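Long-range contact in acyl-CoA dehydrogenase domain protein Tcur3483 (Thermomonospora curvata, PDB 6WY9), which binds FAD and probably oxidises the CH-CH group of its substrate, as an acyl-CoA dehydrogenase family member: residues 193-205 with 244-256. Residues are numbered along the deposited sequence; the frame is centred on the assembly and turned at random.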
loop_
_atom_site.group_PDB
_atom_site.type_symbol
_atom_site.label_atom_id
_atom_site.label_comp_id
_atom_site.label_asym_id
_atom_site.label_seq_id
_atom_site.Cartn_x
_atom_site.Cartn_y
_atom_site.Cartn_z
ATOM N N THR A 193 25.171 25.416 24.237
ATOM C CA THR A 193 25.747 26.244 25.295
ATOM C C THR A 193 26.716 25.484 26.205
ATOM O O THR A 193 27.523 26.113 26.916
ATOM C CB THR A 193 24.611 26.880 26.131
ATOM O OG1 THR A 193 23.597 25.905 26.427
ATOM C CG2 THR A 193 23.934 28.019 25.351
ATOM N N ASP A 194 26.689 24.158 26.205
ATOM C CA ASP A 194 27.610 23.397 27.047
ATOM C C ASP A 194 28.189 22.265 26.220
ATOM O O ASP A 194 27.568 21.194 26.101
ATOM C CB ASP A 194 26.942 22.856 28.301
ATOM C CG ASP A 194 27.928 22.126 29.210
ATOM O OD1 ASP A 194 29.062 21.833 28.768
ATOM O OD2 ASP A 194 27.573 21.860 30.372
ATOM N N PRO A 195 29.385 22.448 25.660
ATOM C CA PRO A 195 29.916 21.456 24.722
ATOM C C PRO A 195 30.322 20.151 25.381
ATOM O O PRO A 195 30.640 19.202 24.661
ATOM C CB PRO A 195 31.133 22.169 24.108
ATOM C CG PRO A 195 31.285 23.498 24.887
ATOM C CD PRO A 195 30.416 23.404 26.091
ATOM N N GLU A 196 30.334 20.065 26.712
ATOM C CA GLU A 196 30.744 18.841 27.381
ATOM C C GLU A 196 29.579 18.010 27.905
ATOM O O GLU A 196 29.799 16.882 28.345
ATOM C CB GLU A 196 31.708 19.163 28.536
ATOM C CG GLU A 196 33.031 19.797 28.098
ATOM C CD GLU A 196 34.155 18.784 27.848
ATOM O OE1 GLU A 196 34.365 18.387 26.681
ATOM O OE2 GLU A 196 34.846 18.394 28.822
ATOM N N ALA A 197 28.350 18.517 27.852
ATOM C CA ALA A 197 27.195 17.828 28.413
ATOM C C ALA A 197 26.628 16.798 27.445
ATOM O O ALA A 197 26.854 16.867 26.228
ATOM C CB ALA A 197 26.104 18.837 28.771
ATOM N N PRO A 198 25.861 15.835 27.958
ATOM C CA PRO A 198 25.036 15.012 27.069
ATOM C C PRO A 198 24.380 15.919 26.041
ATOM O O PRO A 198 24.005 17.047 26.352
ATOM C CB PRO A 198 24.007 14.384 28.011
ATOM C CG PRO A 198 24.693 14.376 29.369
ATOM C CD PRO A 198 25.560 15.612 29.386
ATOM N N LYS A 199 24.294 15.444 24.797
ATOM C CA LYS A 199 23.847 16.316 23.708
ATOM C C LYS A 199 22.483 16.940 23.998
ATOM O O LYS A 199 22.285 18.133 23.753
ATOM C CB LYS A 199 23.835 15.557 22.380
ATOM C CG LYS A 199 22.898 14.360 22.274
ATOM C CD LYS A 199 23.247 13.551 21.006
ATOM C CE LYS A 199 22.034 13.196 20.140
ATOM N NZ LYS A 199 22.417 12.371 18.935
ATOM N N HIS A 200 21.536 16.164 24.537
ATOM C CA HIS A 200 20.230 16.716 24.886
ATOM C C HIS A 200 20.307 17.725 26.018
ATOM O O HIS A 200 19.355 18.481 26.227
ATOM C CB HIS A 200 19.268 15.601 25.289
ATOM C CG HIS A 200 18.928 14.670 24.173
ATOM N ND1 HIS A 200 17.873 14.889 23.317
ATOM C CD2 HIS A 200 19.520 13.527 23.758
ATOM C CE1 HIS A 200 17.825 13.918 22.423
ATOM N NE2 HIS A 200 18.812 13.076 22.672
ATOM N N LYS A 201 21.404 17.752 26.767
ATOM C CA LYS A 201 21.496 18.621 27.937
ATOM C C LYS A 201 22.477 19.773 27.731
ATOM O O LYS A 201 22.871 20.423 28.701
ATOM C CB LYS A 201 21.863 17.799 29.177
ATOM C CG LYS A 201 21.195 16.424 29.175
ATOM C CD LYS A 201 20.580 16.006 30.496
ATOM C CE LYS A 201 21.640 15.642 31.510
ATOM N NZ LYS A 201 21.229 14.587 32.504
ATOM N N GLY A 202 22.872 20.040 26.482
ATOM C CA GLY A 202 23.838 21.082 26.182
ATOM C C GLY A 202 23.274 22.229 25.361
ATOM O O GLY A 202 24.019 23.086 24.880
ATOM N N ILE A 203 21.948 22.286 25.231
ATOM C CA ILE A 203 21.275 23.149 24.263
ATOM C C ILE A 203 20.491 24.223 24.998
ATOM O O ILE A 203 19.883 23.955 26.040
ATOM C CB ILE A 203 20.349 22.307 23.373
ATOM C CG1 ILE A 203 21.186 21.341 22.544
ATOM C CG2 ILE A 203 19.477 23.196 22.448
ATOM C CD1 ILE A 203 20.353 20.237 21.924
ATOM N N SER A 204 20.499 25.433 24.453
ATOM C CA SER A 204 19.588 26.474 24.907
ATOM C C SER A 204 18.874 27.104 23.714
ATOM O O SER A 204 19.366 27.080 22.580
ATOM C CB SER A 204 20.333 27.545 25.713
ATOM O OG SER A 204 21.111 26.949 26.738
ATOM N N ILE A 205 17.681 27.623 23.979
ATOM C CA ILE A 205 16.951 28.468 23.041
ATOM C C ILE A 205 17.323 29.923 23.313
ATOM O O ILE A 205 17.242 30.389 24.460
ATOM C CB ILE A 205 15.435 28.229 23.188
ATOM C CG1 ILE A 205 15.083 26.813 22.706
ATOM C CG2 ILE A 205 14.605 29.322 22.487
ATOM C CD1 ILE A 205 15.302 26.566 21.209
ATOM N N VAL A 244 15.612 31.744 26.589
ATOM C CA VAL A 244 14.293 31.361 27.072
ATOM C C VAL A 244 14.436 30.096 27.907
ATOM O O VAL A 244 15.029 29.116 27.458
ATOM C CB VAL A 244 13.313 31.144 25.908
ATOM C CG1 VAL A 244 11.891 31.070 26.439
ATOM C CG2 VAL A 244 13.456 32.248 24.883
ATOM N N GLY A 245 13.850 30.088 29.099
ATOM C CA GLY A 245 13.981 28.910 29.933
ATOM C C GLY A 245 15.315 28.956 30.659
ATOM O O GLY A 245 15.896 30.022 30.848
ATOM N N GLU A 246 15.815 27.782 31.041
ATOM C CA GLU A 246 17.101 27.664 31.709
ATOM C C GLU A 246 18.206 27.344 30.711
ATOM O O GLU A 246 17.986 26.660 29.706
ATOM C CB GLU A 246 17.053 26.587 32.793
ATOM C CG GLU A 246 16.507 27.101 34.095
ATOM C CD GLU A 246 15.731 26.053 34.850
ATOM O OE1 GLU A 246 15.858 24.858 34.494
ATOM O OE2 GLU A 246 14.989 26.429 35.789
ATOM N N ILE A 247 19.408 27.853 30.998
ATOM C CA ILE A 247 20.554 27.562 30.149
ATOM C C ILE A 247 20.826 26.067 30.197
ATOM O O ILE A 247 20.789 25.438 31.265
ATOM C CB ILE A 247 21.769 28.410 30.575
ATOM C CG1 ILE A 247 21.506 29.887 30.252
ATOM C CG2 ILE A 247 23.060 27.942 29.887
ATOM C CD1 ILE A 247 22.476 30.852 30.921
ATOM N N ASN A 248 21.054 25.480 29.025
ATOM C CA ASN A 248 21.233 24.051 28.808
ATOM C C ASN A 248 19.941 23.257 28.964
ATOM O O ASN A 248 19.980 22.021 28.826
ATOM C CB ASN A 248 22.303 23.465 29.728
ATOM C CG ASN A 248 23.649 24.094 29.494
ATOM O OD1 ASN A 248 23.995 24.422 28.357
ATOM N ND2 ASN A 248 24.409 24.286 30.558
ATOM N N GLY A 249 18.804 23.915 29.234
ATOM C CA GLY A 249 17.508 23.268 29.348
ATOM C C GLY A 249 16.639 23.460 28.115
ATOM O O GLY A 249 15.412 23.326 28.170
ATOM N N GLY A 250 17.271 23.732 26.971
ATOM C CA GLY A 250 16.533 24.109 25.784
ATOM C C GLY A 250 15.765 22.981 25.127
ATOM O O GLY A 250 14.891 23.246 24.295
ATOM N N TRP A 251 16.062 21.730 25.473
ATOM C CA TRP A 251 15.415 20.647 24.747
ATOM C C TRP A 251 13.925 20.583 25.067
ATOM O O TRP A 251 13.108 20.347 24.173
ATOM C CB TRP A 251 16.102 19.311 25.031
ATOM C CG TRP A 251 15.660 18.247 24.058
ATOM C CD1 TRP A 251 14.856 17.183 24.325
ATOM C CD2 TRP A 251 15.975 18.173 22.659
ATOM N NE1 TRP A 251 14.659 16.441 23.184
ATOM C CE2 TRP A 251 15.329 17.028 22.147
ATOM C CE3 TRP A 251 16.744 18.966 21.787
ATOM C CZ2 TRP A 251 15.422 16.646 20.793
ATOM C CZ3 TRP A 251 16.840 18.590 20.441
ATOM C CH2 TRP A 251 16.170 17.442 19.959
ATOM N N LYS A 252 13.542 20.823 26.322
ATOM C CA LYS A 252 12.118 20.802 26.632
ATOM C C LYS A 252 11.363 21.921 25.919
ATOM O O LYS A 252 10.180 21.764 25.626
ATOM C CB LYS A 252 11.886 20.869 28.142
ATOM C CG LYS A 252 12.078 19.518 28.842
ATOM C CD LYS A 252 12.194 18.335 27.842
ATOM C CE LYS A 252 10.844 17.954 27.215
ATOM N NZ LYS A 252 10.940 16.856 26.199
ATOM N N LEU A 253 12.012 23.057 25.656
ATOM C CA LEU A 253 11.359 24.109 24.889
ATOM C C LEU A 253 11.195 23.687 23.444
ATOM O O LEU A 253 10.139 23.902 22.837
ATOM C CB LEU A 253 12.164 25.402 24.961
ATOM C CG LEU A 253 12.031 26.266 26.217
ATOM C CD1 LEU A 253 12.160 25.478 27.527
ATOM C CD2 LEU A 253 13.089 27.337 26.148
ATOM N N ILE A 254 12.247 23.109 22.863
ATOM C CA ILE A 254 12.149 22.649 21.487
ATOM C C ILE A 254 10.970 21.695 21.339
ATOM O O ILE A 254 10.150 21.832 20.422
ATOM C CB ILE A 254 13.473 22.014 21.034
ATOM C CG1 ILE A 254 14.528 23.120 20.905
ATOM C CG2 ILE A 254 13.249 21.250 19.719
ATOM C CD1 ILE A 254 15.965 22.633 20.749
ATOM N N THR A 255 10.842 20.739 22.261
ATOM C CA THR A 255 9.766 19.764 22.118
ATOM C C THR A 255 8.400 20.420 22.306
ATOM O O THR A 255 7.462 20.143 21.548
ATOM C CB THR A 255 9.936 18.618 23.117
ATOM O OG1 THR A 255 9.549 19.081 24.395
ATOM C CG2 THR A 255 11.372 18.164 23.176
ATOM N N THR A 256 8.270 21.285 23.314
ATOM C CA THR A 256 7.013 22.001 23.502
ATOM C C THR A 256 6.578 22.699 22.218
ATOM O O THR A 256 5.430 22.551 21.784
ATOM C CB THR A 256 7.143 23.006 24.635
ATOM O OG1 THR A 256 7.476 22.303 25.838
ATOM C CG2 THR A 256 5.829 23.767 24.820
#
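The axes of strand 203-205 and helix 250-256 approach to 6.9 Å, their directions 55° apart, and the backbone N of G250 bonds to I203 O (2.8 Å). S204 CA lies only 4.0 Å from G250 CA; a CB on G250 would clash with S204 CA and I203 O, so glycine suits this approach. A relay of small polar groups fastens the type II turn E246-G249: N248 N donates almost straight (173°) to S204 OG, S204 OG to T193 OG1, and T193 OG1, by a very short bond, to N248 OD1. Each hydroxyl gives and receives, which suits serine and threonine.

H200 turns its ND1 edge over one face of W251, a nearly perpendicular edge-to-face pair. W251 CG, anti to the backbone N (chi1 -167°), also carries W251 CE3 to 3.8 Å from I203 CD1. Replacing W251 by an alanine is likely to leave the H200 edge without its aromatic face and open a gap beside I203 CD1. Branched I205 fills the angle between strand and helix, I205 CD1 meeting I254 CG1 at 3.5 Å and I205 CB meeting L253 CD2; I254 also touches FAD-binding Y146. The hydroxyls thus fix the turn, while dispersion packs a middle-domain strand against a C-terminal-domain helix.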